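Long-range contacts in iota-carrageenase (Alteromonas sp. ATCC 43554, PDB 1KTW), which hydrolyses the beta-1,4 linkages of iota-carrageenan, a sulfated galactan of red algal cell walls, with inversion of anomeric configuration: residues A[77-82]-A[110-115]; A[118-123]-A[146-151]; A[60-65]-A[81-86]. One frame throughout, in Å; residues are numbered along the deposited sequence.

Contact 1. Residues A[77-82]-A[110-115]. With CA (calcium ion), chain E; CA (calcium ion), chain G.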
# COMPACT_ATOMS: atom_id res chain seq x y z
N HIS A 77 7.69 -18.67 15.68
CA HIS A 77 8.54 -17.46 15.65
C HIS A 77 9.82 -17.65 14.80
O HIS A 77 10.77 -18.32 15.20
CB HIS A 77 8.86 -17.08 17.11
CG HIS A 77 7.63 -16.81 17.93
ND1 HIS A 77 7.02 -15.57 17.98
CD2 HIS A 77 6.82 -17.65 18.62
CE1 HIS A 77 5.89 -15.66 18.66
NE2 HIS A 77 5.74 -16.92 19.06
N ILE A 78 9.82 -17.03 13.62
CA ILE A 78 10.92 -17.15 12.66
C ILE A 78 11.98 -16.03 12.73
O ILE A 78 11.64 -14.84 12.76
CB ILE A 78 10.32 -17.21 11.22
CG1 ILE A 78 9.41 -18.44 11.10
CG2 ILE A 78 11.44 -17.21 10.16
CD1 ILE A 78 8.64 -18.57 9.77
N ARG A 79 13.26 -16.43 12.75
CA ARG A 79 14.38 -15.49 12.78
C ARG A 79 15.27 -15.77 11.55
O ARG A 79 15.50 -16.94 11.22
CB ARG A 79 15.17 -15.65 14.09
CG ARG A 79 14.33 -15.30 15.35
CD ARG A 79 13.88 -13.83 15.31
NE ARG A 79 13.07 -13.44 16.47
CZ ARG A 79 11.74 -13.49 16.54
NH1 ARG A 79 11.02 -13.92 15.50
NH2 ARG A 79 11.12 -13.11 17.65
N VAL A 80 15.77 -14.71 10.91
CA VAL A 80 16.54 -14.81 9.66
C VAL A 80 17.92 -14.14 9.74
O VAL A 80 18.01 -12.95 10.08
CB VAL A 80 15.74 -14.13 8.50
CG1 VAL A 80 16.44 -14.32 7.15
CG2 VAL A 80 14.30 -14.69 8.45
N GLU A 81 18.99 -14.88 9.40
CA GLU A 81 20.36 -14.33 9.48
C GLU A 81 20.59 -13.19 8.47
O GLU A 81 19.94 -13.11 7.42
CB GLU A 81 21.43 -15.44 9.34
CG GLU A 81 21.43 -16.46 10.53
CD GLU A 81 22.72 -17.30 10.66
OE1 GLU A 81 23.14 -17.93 9.66
OE2 GLU A 81 23.31 -17.35 11.77
N SER A 82 21.54 -12.31 8.81
CA SER A 82 21.84 -11.10 8.04
C SER A 82 22.30 -11.16 6.57
O SER A 82 22.21 -10.14 5.87
CB SER A 82 22.84 -10.25 8.82
OG SER A 82 22.93 -8.97 8.22
N ASN A 110 -0.37 -15.35 18.05
CA ASN A 110 1.02 -15.29 18.54
C ASN A 110 2.05 -15.73 17.48
O ASN A 110 2.54 -16.87 17.47
CB ASN A 110 1.14 -16.15 19.83
CG ASN A 110 -0.07 -15.97 20.77
OD1 ASN A 110 -0.53 -14.86 21.01
ND2 ASN A 110 -0.59 -17.08 21.29
N PHE A 111 2.41 -14.80 16.59
CA PHE A 111 3.34 -15.10 15.48
C PHE A 111 4.35 -13.97 15.18
O PHE A 111 4.03 -12.79 15.34
CB PHE A 111 2.48 -15.39 14.23
CG PHE A 111 3.26 -15.40 12.93
CD1 PHE A 111 3.95 -16.54 12.53
CD2 PHE A 111 3.38 -14.25 12.15
CE1 PHE A 111 4.75 -16.55 11.39
CE2 PHE A 111 4.19 -14.24 10.99
CZ PHE A 111 4.88 -15.40 10.62
N SER A 112 5.58 -14.32 14.76
CA SER A 112 6.57 -13.29 14.40
C SER A 112 7.55 -13.76 13.30
O SER A 112 7.82 -14.95 13.18
CB SER A 112 7.35 -12.79 15.63
OG SER A 112 8.21 -13.77 16.20
N PHE A 113 8.07 -12.80 12.51
CA PHE A 113 9.02 -13.06 11.40
C PHE A 113 9.98 -11.84 11.42
O PHE A 113 9.58 -10.73 11.03
CB PHE A 113 8.25 -13.12 10.08
CG PHE A 113 9.04 -13.69 8.91
CD1 PHE A 113 10.16 -13.04 8.40
CD2 PHE A 113 8.59 -14.84 8.25
CE1 PHE A 113 10.82 -13.51 7.26
CE2 PHE A 113 9.24 -15.32 7.10
CZ PHE A 113 10.36 -14.65 6.61
N GLN A 114 11.22 -12.04 11.87
CA GLN A 114 12.18 -10.94 12.02
C GLN A 114 13.62 -11.19 11.59
O GLN A 114 14.21 -12.23 11.89
CB GLN A 114 12.18 -10.48 13.49
CG GLN A 114 13.17 -9.35 13.83
CD GLN A 114 13.01 -8.85 15.27
OE1 GLN A 114 12.70 -9.62 16.17
NE2 GLN A 114 13.25 -7.55 15.49
N GLY A 115 14.20 -10.20 10.92
CA GLY A 115 15.58 -10.33 10.47
C GLY A 115 16.55 -9.91 11.56
O GLY A 115 16.27 -9.00 12.35
CA CA E . 24.97 -18.91 10.93
CA CA G . 22.27 -7.75 5.66
O HOH W 1 21.08 -5.41 5.12
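His77 and Arg79 converge on a single hydroxyl of the adjacent strand, Ser112 OG: the imidazole leaves CB beside its own backbone N (chi1 -59°), and the arginine chain folds over at chi2 (-62°) instead of running out straight, which swings both groups across toward strand 111-115. Ser112 OG is hydrogen-bonded to His77 ND1 (2.8 Å), in plane at the imidazole edge. It also lies in the plane of the guanidinium, 2.9 Å from Arg79 NH1, with a weak second bond from Arg79 NH2. NH1 also donates to Ile78 O, from above that carbonyl's plane, and the same oxygen accepts the amide of Gln114 at 3.0 Å from its N. With two acceptors in its plane, the guanidinium is fixed in rotation, and Gln114 OE1 lies over one of its faces. On the other side of the sheet the contact is apolar. Ile78 CG2 sits over the face of the Phe113 ring, 4.2 Å from its centroid, and Val80 CG2 approaches Phe113 CE1 at 3.9 Å. Parallel backbone bonds, pairing successive coils of the beta-helix, run from Ile78 N to Ser112 O (2.9 Å) and from Val80 N to Gln114 O (3.1 Å). Strand 56-60 flanks 77-80 on its other edge, strand 143-151 flanks 111-115, and the Phe113 ring meets those of Phe100 (strand 97-102) and Phe135 (strand 132-141) and touches Phe120 of strand 120-123.

Contact 2. Residues A[118-123]-A[146-151]. With CA (calcium ion), chain G; NA (sodium ion), chain K.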
# COMPACT_ATOMS: atom_id res chain seq x y z
N ASN A 118 21.57 -6.17 10.47
CA ASN A 118 21.15 -5.12 9.55
C ASN A 118 20.09 -5.53 8.53
O ASN A 118 19.83 -4.79 7.58
CB ASN A 118 22.36 -4.45 8.86
CG ASN A 118 23.08 -5.36 7.87
OD1 ASN A 118 22.59 -6.42 7.47
ND2 ASN A 118 24.28 -4.93 7.46
N GLY A 119 19.45 -6.68 8.75
CA GLY A 119 18.38 -7.17 7.88
C GLY A 119 18.80 -8.04 6.71
O GLY A 119 19.98 -8.09 6.37
N PHE A 120 17.84 -8.73 6.09
CA PHE A 120 18.14 -9.59 4.94
C PHE A 120 17.50 -9.03 3.67
O PHE A 120 16.93 -7.92 3.70
CB PHE A 120 17.67 -11.04 5.18
CG PHE A 120 16.19 -11.17 5.46
CD1 PHE A 120 15.69 -10.96 6.75
CD2 PHE A 120 15.30 -11.49 4.45
CE1 PHE A 120 14.31 -11.07 7.02
CE2 PHE A 120 13.91 -11.60 4.70
CZ PHE A 120 13.43 -11.38 5.99
N LEU A 121 17.59 -9.78 2.58
CA LEU A 121 17.05 -9.36 1.28
C LEU A 121 15.99 -10.28 0.67
O LEU A 121 16.14 -11.50 0.70
CB LEU A 121 18.19 -9.23 0.25
CG LEU A 121 17.80 -8.78 -1.17
CD1 LEU A 121 17.46 -7.28 -1.15
CD2 LEU A 121 18.96 -9.06 -2.16
N VAL A 122 14.91 -9.68 0.15
CA VAL A 122 13.86 -10.40 -0.57
C VAL A 122 14.12 -9.84 -1.99
O VAL A 122 14.05 -8.63 -2.21
CB VAL A 122 12.43 -10.03 -0.09
CG1 VAL A 122 11.38 -10.70 -1.00
CG2 VAL A 122 12.23 -10.51 1.36
N ASP A 123 14.46 -10.72 -2.94
CA ASP A 123 14.84 -10.28 -4.29
C ASP A 123 13.89 -10.76 -5.39
O ASP A 123 13.70 -11.96 -5.57
CB ASP A 123 16.27 -10.79 -4.56
CG ASP A 123 16.89 -10.24 -5.87
OD1 ASP A 123 16.32 -9.34 -6.53
OD2 ASP A 123 17.99 -10.72 -6.22
N SER A 146 9.33 -7.84 10.75
CA SER A 146 10.39 -6.84 10.82
C SER A 146 11.80 -7.06 10.22
O SER A 146 12.29 -8.18 10.18
CB SER A 146 10.56 -6.52 12.31
OG SER A 146 11.83 -5.98 12.63
N ASN A 147 12.42 -5.96 9.77
CA ASN A 147 13.82 -5.91 9.31
C ASN A 147 14.34 -6.58 8.04
O ASN A 147 15.04 -7.61 8.12
CB ASN A 147 14.72 -6.32 10.50
CG ASN A 147 16.15 -5.76 10.42
OD1 ASN A 147 16.43 -4.77 9.74
ND2 ASN A 147 17.07 -6.38 11.16
N PHE A 148 14.05 -5.98 6.89
CA PHE A 148 14.55 -6.47 5.60
C PHE A 148 14.39 -5.45 4.48
O PHE A 148 13.72 -4.42 4.64
CB PHE A 148 13.91 -7.83 5.21
CG PHE A 148 12.38 -7.86 5.25
CD1 PHE A 148 11.62 -7.63 4.09
CD2 PHE A 148 11.70 -8.15 6.44
CE1 PHE A 148 10.21 -7.69 4.11
CE2 PHE A 148 10.29 -8.22 6.47
CZ PHE A 148 9.55 -7.99 5.32
N THR A 149 15.04 -5.73 3.35
CA THR A 149 14.98 -4.89 2.16
C THR A 149 14.32 -5.72 1.06
O THR A 149 14.53 -6.93 0.98
CB THR A 149 16.40 -4.48 1.69
OG1 THR A 149 17.02 -3.67 2.69
CG2 THR A 149 16.33 -3.69 0.37
N ILE A 150 13.51 -5.07 0.23
CA ILE A 150 12.83 -5.74 -0.89
C ILE A 150 13.32 -5.09 -2.19
O ILE A 150 13.09 -3.91 -2.41
CB ILE A 150 11.29 -5.55 -0.82
CG1 ILE A 150 10.71 -6.20 0.46
CG2 ILE A 150 10.63 -6.22 -2.02
CD1 ILE A 150 9.23 -5.83 0.71
N ASP A 151 14.02 -5.85 -3.04
CA ASP A 151 14.49 -5.33 -4.35
C ASP A 151 13.38 -5.72 -5.33
O ASP A 151 13.38 -6.83 -5.85
CB ASP A 151 15.82 -6.00 -4.77
CG ASP A 151 17.06 -5.21 -4.36
OD1 ASP A 151 16.98 -4.28 -3.53
OD2 ASP A 151 18.16 -5.53 -4.87
CA CA G . 22.27 -7.75 5.66
NA NA K . 19.72 -4.31 -4.43
O HOH W 2 18.30 -2.77 9.53
O HOH W 1 21.08 -5.41 5.12
O HOH W 3 18.14 -5.44 4.52
O HOH W 4 19.73 -3.71 -1.91
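Phe120 and Phe148 dominate the apolar part of this contact. Their side chains run alongside each other in the same direction, with ring planes 25° apart but slid until they barely overlap. What covers the Phe120 face is the methylene of Phe148: CB stands over the ring centre, 3.6 Å from the centroid. Phe120 CG sits between the backbone N and the carbonyl carbon (chi1 58°), which turns the ring across toward the neighbouring strand. Next along the same face, Val122 CG2 touches Phe148 CD1 at 4.0 Å. An alanine in place of Phe120 is likely to leave the Phe148 methylene without its aromatic cover and open a gap beside Val84 and Ile86, which also pack on this ring.

Backbone hydrogen bonds pair the strands in parallel: Thr149 N to Phe120 O, Val122 N to Thr149 O and Asp151 N to Val122 O, each at 2.9 Å. This is the pairing of successive coils in a right-handed parallel beta-helix, the fold of the pectate lyase-like families. Asn147 O is buried beside Gly119 CA (3.4 Å) and has no hydrogen-bond partner in the model.

Metal ions bind at both ends. Asn118 OD1 and Gly119 O bind a calcium ion at 2.3 and 2.4 Å, with Ser82 O as a further ligand, while Asn147 ND2 bonds to Gly115 O and Gly117 O. Between the ends, a water joins Phe120 O to Thr149 OG1. At the other end Asp151 binds a sodium ion chiefly through OD2, at 2.0 Å, and Lys125 reaches both Asp151 OD2 and Asp123 OD1.

Contact 3. Residues A[60-65]-A[81-86]. With CA (calcium ion), chain E; CA (calcium ion), chain G.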
# COMPACT_ATOMS: atom_id res chain seq x y z
N ILE A 60 16.41 -19.40 10.08
CA ILE A 60 16.70 -19.58 8.64
C ILE A 60 18.13 -19.03 8.52
O ILE A 60 18.35 -17.82 8.55
CB ILE A 60 15.71 -18.78 7.76
CG1 ILE A 60 14.28 -19.33 7.94
CG2 ILE A 60 16.14 -18.87 6.28
CD1 ILE A 60 13.23 -18.68 7.04
N PRO A 61 19.13 -19.93 8.38
CA PRO A 61 20.55 -19.53 8.29
C PRO A 61 21.04 -18.94 6.96
O PRO A 61 20.40 -19.09 5.92
CB PRO A 61 21.28 -20.83 8.69
CG PRO A 61 20.43 -21.89 8.04
CD PRO A 61 18.98 -21.40 8.28
N ASN A 62 22.20 -18.27 6.98
CA ASN A 62 22.71 -17.63 5.76
C ASN A 62 22.70 -18.56 4.54
O ASN A 62 23.08 -19.72 4.63
CB ASN A 62 24.13 -17.08 5.98
CG ASN A 62 24.15 -15.84 6.86
OD1 ASN A 62 23.29 -14.96 6.73
ND2 ASN A 62 25.13 -15.76 7.74
N GLY A 63 22.23 -18.01 3.41
CA GLY A 63 22.13 -18.75 2.17
C GLY A 63 21.04 -18.13 1.30
O GLY A 63 20.48 -17.09 1.67
N THR A 64 20.76 -18.74 0.15
CA THR A 64 19.71 -18.26 -0.77
C THR A 64 18.59 -19.32 -0.82
O THR A 64 18.87 -20.50 -1.08
CB THR A 64 20.28 -18.04 -2.23
OG1 THR A 64 21.26 -16.99 -2.23
CG2 THR A 64 19.16 -17.66 -3.20
N TYR A 65 17.34 -18.91 -0.57
CA TYR A 65 16.20 -19.83 -0.56
C TYR A 65 15.07 -19.40 -1.51
O TYR A 65 14.93 -18.21 -1.81
CB TYR A 65 15.61 -19.95 0.86
CG TYR A 65 16.61 -20.32 1.93
CD1 TYR A 65 16.86 -21.66 2.25
CD2 TYR A 65 17.38 -19.33 2.56
CE1 TYR A 65 17.86 -22.00 3.17
CE2 TYR A 65 18.38 -19.67 3.48
CZ TYR A 65 18.62 -21.00 3.78
OH TYR A 65 19.64 -21.33 4.65
N GLU A 81 18.99 -14.88 9.40
CA GLU A 81 20.36 -14.33 9.48
C GLU A 81 20.59 -13.19 8.47
O GLU A 81 19.94 -13.11 7.42
CB GLU A 81 21.43 -15.44 9.34
CG GLU A 81 21.43 -16.46 10.53
CD GLU A 81 22.72 -17.30 10.66
OE1 GLU A 81 23.14 -17.93 9.66
OE2 GLU A 81 23.31 -17.35 11.77
N SER A 82 21.54 -12.31 8.81
CA SER A 82 21.84 -11.10 8.04
C SER A 82 22.30 -11.16 6.57
O SER A 82 22.21 -10.14 5.87
CB SER A 82 22.84 -10.25 8.82
OG SER A 82 22.93 -8.97 8.22
N ASP A 83 22.78 -12.30 6.11
CA ASP A 83 23.22 -12.40 4.71
C ASP A 83 22.30 -13.31 3.88
O ASP A 83 22.67 -13.78 2.82
CB ASP A 83 24.65 -12.94 4.62
CG ASP A 83 25.69 -11.92 5.02
OD1 ASP A 83 25.54 -10.73 4.65
OD2 ASP A 83 26.67 -12.30 5.69
N VAL A 84 21.09 -13.53 4.38
CA VAL A 84 20.12 -14.37 3.70
C VAL A 84 19.49 -13.64 2.52
O VAL A 84 19.29 -12.41 2.57
CB VAL A 84 18.99 -14.82 4.69
CG1 VAL A 84 17.78 -15.30 3.95
CG2 VAL A 84 19.50 -15.93 5.61
N ILE A 85 19.19 -14.39 1.47
CA ILE A 85 18.52 -13.87 0.28
C ILE A 85 17.32 -14.80 0.06
O ILE A 85 17.47 -16.04 0.00
CB ILE A 85 19.45 -13.87 -0.97
CG1 ILE A 85 20.64 -12.93 -0.75
CG2 ILE A 85 18.65 -13.42 -2.21
CD1 ILE A 85 21.62 -12.87 -1.93
N ILE A 86 16.12 -14.23 -0.03
CA ILE A 86 14.90 -15.02 -0.24
C ILE A 86 14.28 -14.62 -1.58
O ILE A 86 14.09 -13.43 -1.84
CB ILE A 86 13.85 -14.79 0.93
CG1 ILE A 86 14.31 -15.52 2.19
CG2 ILE A 86 12.48 -15.32 0.52
CD1 ILE A 86 13.41 -15.27 3.41
CA CA E . 24.97 -18.91 10.93
CA CA G . 22.27 -7.75 5.66
O HOH W 1 21.08 -5.41 5.12
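Two successive coils of the beta-helix stack here at a corner, where Asn62 and Glu81 bind each other's chains in the turns that lead from one strand to the next. Glu81 opens a type I turn that ends at Val84, and its amide N donates almost straight to Ile60 O at 3.1 Å. The Glu81 side chain, extended beyond CG, reaches across to the 60-65 segment: OE1 accepts the amide of Asn62 on its anti lone pair, 2.9 Å from Asn62 N. Both OE1 and OE2 hold a calcium ion, each at 2.4 Å, so OE1 serves the metal and the backbone together, and the ion would probably draw charge from the carboxylate.

Asn62 returns the grip. With CG beside its backbone N (chi1 -73°), the amide reaches into the opposing turn, and OD1 accepts from Asp83 N at 2.8 Å, the donor tilted from the carbonyl plane. In the same turn Ser82 O is a ligand of a second calcium ion. Gly63, at a positive phi that would push a side chain against the preceding carbonyl, brings its own O to Ile85 N at 3.0 Å, in the carbonyl plane. Tyr65 N then bonds to Ile85 O, and the Thr64 and Ile85 side chains run side by side.

Facing inward, Val84 CG1 lies at the edge of the Tyr65 ring. The phenol hydroxyl turns back to its own segment and donates to Pro61 O at 2.7 Å, from above the carbonyl plane. Val25 of helix 24-28 covers Pro61 and Tyr65, and Phe120 packs against Val84. Residues 81-84 make the wider turn, the Asn62 and Glu81 bonds bridge the mismatch, and pairing is regular from Thr64 and Ile85 on, at a corner between parallel strand pairs of a pectate lyase-like beta-helix.

All three contacts join neighbouring coils of the same beta-helix through parallel strand pairing. Contacts 1 and 2 are buried; contact 3 is only partly so and lies farthest from the centre of the chain. Contacts 1 and 3 share Glu81 and Ser82, where strand 76-80 passes into the turn, and the backbone of Arg79 bonds to Ile60. Contacts 2 and 3 meet through Leu121 and Asp123, whose backbones pair with Ile86. Contact 1 combines a hydroxyl-centred polar cluster with apolar packing, contact 2 sets a phenylalanine methylene on a phenylalanine face, with metal ions at both ends, and contact 3 relies on side chain to backbone bonds. One calcium ion, held by Ser82, Asn118 and Gly119, is common to all three.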